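Local coordinates for protein nuclease (Salmonella phage SETP3, PDB 4QBN) that probably cleaves nucleic acids by hydrolysing phosphodiester bonds with the help of magnesium, as a member of the virus-type replication-repair (VRR-NUC) nuclease family, at residues Gly32-Leu36 against Phe47-Lys51. Residues are numbered along the deposited sequence; the frame is centred on the assembly and turned at random.
Sequences GAPDL and FVEVK. With SO4 (sulfate ion), chain C.
Leu-36 and Val-48 join the two segments as an antiparallel hydrogen-bonded pair: Leu-36 N donates to Val-48 O at 2.8 Å, and Val-48 N returns a nearly straight bond to Leu-36 O at 2.9 Å. Asp-35 also faces Val-48, giving a classic beta bulge; its N is poorly angled for Val-48 O and bonds instead to Glu-49 OE1 at 3.1 Å, reaching that oxygen from above the carboxylate plane.

Two acidic side chains supply the other polar contacts. With CG beside its own backbone N (chi1 -66°), Asp-35 directs the anti lone pair of OD2 to Val-50 N, 2.8 Å away, so that this short acid accepts the backbone N-H of Val-50. The longer Glu-49 bends at chi2 (80°), bringing its carboxylate over that of Asp-35, the planes stacked 25° apart, with Asp-35 OD2 and Glu-49 OE2 3.3 Å from each other. A water donates to both Glu-49 OE1 and Gly-32 O. At Gly-32 the positive phi suits glycine, since a side chain would press on the preceding carbonyl oxygen; its N binds a sulfate ion, probably picked up from the crystallisation solution, also held by His-61 and Gln-62. The PD and EVK sequences match the PD-(D/E)XK nuclease motif, and two acids this close are consistent with a magnesium site here.

The remaining contacts are apolar. The rigid Pro-34 ring lies against Phe-47, CG 3.8 Å from CB, while beta-branched Val-48 and Val-50, suited to a buried strand, offer CB and a methyl to Leu-36.

Strand 44-50 runs between strands 36-40 and 75-79; Val-50 and Leu-36 touch helix 3-17, Glu-49 meets helix 60-71, and Phe-47 stacks edge-to-face with Phe-69 and packs on Leu-37 of the second subunit.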
loop_
_atom_site.group_PDB
_atom_site.type_symbol
_atom_site.label_atom_id
_atom_site.label_comp_id
_atom_site.label_asym_id
_atom_site.label_seq_id
_atom_site.Cartn_x
_atom_site.Cartn_y
_atom_site.Cartn_z
ATOM N N GLY A 32 12.818 0.156 1.019
ATOM C CA GLY A 32 12.293 -0.369 2.275
ATOM C C GLY A 32 10.830 -0.745 2.205
ATOM O O GLY A 32 10.278 -1.128 3.218
ATOM N N ALA A 33 10.219 -0.649 1.029
ATOM C CA ALA A 33 8.782 -1.004 0.917
ATOM C C ALA A 33 8.570 -2.500 1.196
ATOM O O ALA A 33 9.358 -3.330 0.775
ATOM C CB ALA A 33 8.292 -0.685 -0.495
ATOM N N PRO A 34 7.490 -2.866 1.883
ATOM C CA PRO A 34 7.182 -4.305 2.030
ATOM C C PRO A 34 7.084 -5.018 0.670
ATOM O O PRO A 34 6.634 -4.436 -0.323
ATOM C CB PRO A 34 5.787 -4.278 2.705
ATOM C CG PRO A 34 5.884 -3.016 3.609
ATOM C CD PRO A 34 6.677 -1.999 2.759
ATOM N N ASP A 35 7.513 -6.280 0.606
ATOM C CA ASP A 35 7.519 -6.989 -0.691
ATOM C C ASP A 35 6.140 -7.069 -1.323
ATOM O O ASP A 35 6.014 -6.935 -2.577
ATOM C CB ASP A 35 8.069 -8.414 -0.535
ATOM C CG ASP A 35 9.515 -8.417 -0.144
ATOM O OD1 ASP A 35 10.251 -7.618 -0.783
ATOM O OD2 ASP A 35 9.908 -9.192 0.779
ATOM N N LEU A 36 5.109 -7.356 -0.510
ATOM C CA LEU A 36 3.764 -7.547 -1.069
ATOM C C LEU A 36 2.743 -6.622 -0.455
ATOM O O LEU A 36 2.739 -6.407 0.774
ATOM C CB LEU A 36 3.282 -8.992 -0.813
ATOM C CG LEU A 36 4.100 -10.107 -1.436
ATOM C CD1 LEU A 36 3.505 -11.460 -1.037
ATOM C CD2 LEU A 36 4.034 -10.009 -3.005
ATOM N N PHE A 47 0.518 -5.766 4.615
ATOM C CA PHE A 47 1.785 -5.562 3.931
ATOM C C PHE A 47 2.618 -6.738 4.363
ATOM O O PHE A 47 2.767 -6.980 5.549
ATOM C CB PHE A 47 2.412 -4.254 4.437
ATOM C CG PHE A 47 1.579 -3.052 4.054
ATOM C CD1 PHE A 47 1.766 -2.473 2.792
ATOM C CD2 PHE A 47 0.650 -2.531 4.920
ATOM C CE1 PHE A 47 0.984 -1.386 2.417
ATOM C CE2 PHE A 47 -0.156 -1.434 4.566
ATOM C CZ PHE A 47 0.036 -0.854 3.279
ATOM N N VAL A 48 3.158 -7.461 3.412
ATOM C CA VAL A 48 3.851 -8.712 3.763
ATOM C C VAL A 48 5.279 -8.725 3.224
ATOM O O VAL A 48 5.504 -8.531 2.030
ATOM C CB VAL A 48 3.071 -9.933 3.208
ATOM C CG1 VAL A 48 3.867 -11.234 3.525
ATOM C CG2 VAL A 48 1.708 -9.972 3.887
ATOM N N GLU A 49 6.262 -8.988 4.105
ATOM C CA GLU A 49 7.636 -9.033 3.680
ATOM C C GLU A 49 8.000 -10.508 3.584
ATOM O O GLU A 49 7.652 -11.242 4.474
ATOM C CB GLU A 49 8.511 -8.348 4.738
ATOM C CG GLU A 49 9.993 -8.423 4.381
ATOM C CD GLU A 49 10.448 -7.362 3.322
ATOM O OE1 GLU A 49 9.607 -6.546 2.868
ATOM O OE2 GLU A 49 11.640 -7.382 2.906
ATOM N N VAL A 50 8.654 -10.952 2.519
ATOM C CA VAL A 50 8.942 -12.368 2.391
ATOM C C VAL A 50 10.434 -12.629 2.428
ATOM O O VAL A 50 11.192 -11.952 1.715
ATOM C CB VAL A 50 8.359 -12.920 1.075
ATOM C CG1 VAL A 50 8.695 -14.403 0.968
ATOM C CG2 VAL A 50 6.873 -12.663 1.024
ATOM N N LYS A 51 10.870 -13.586 3.255
ATOM C CA LYS A 51 12.287 -13.920 3.368
ATOM C C LYS A 51 12.552 -15.366 2.969
ATOM O O LYS A 51 11.634 -16.171 2.825
ATOM C CB LYS A 51 12.767 -13.719 4.807
ATOM C CG LYS A 51 12.552 -12.274 5.342
ATOM C CD LYS A 51 13.118 -11.199 4.382
ATOM C CE LYS A 51 14.601 -11.167 4.580
ATOM N NZ LYS A 51 15.407 -10.080 3.910
HETATM S S SO4 C . 14.481 -3.048 -0.447
HETATM O O1 SO4 C . 15.949 -3.142 -0.463
HETATM O O2 SO4 C . 14.119 -1.823 -1.173
HETATM O O3 SO4 C . 13.887 -4.233 -1.064
HETATM O O4 SO4 C . 13.996 -2.991 0.924
HETATM O O HOH W 1 10.211 -4.044 3.943
#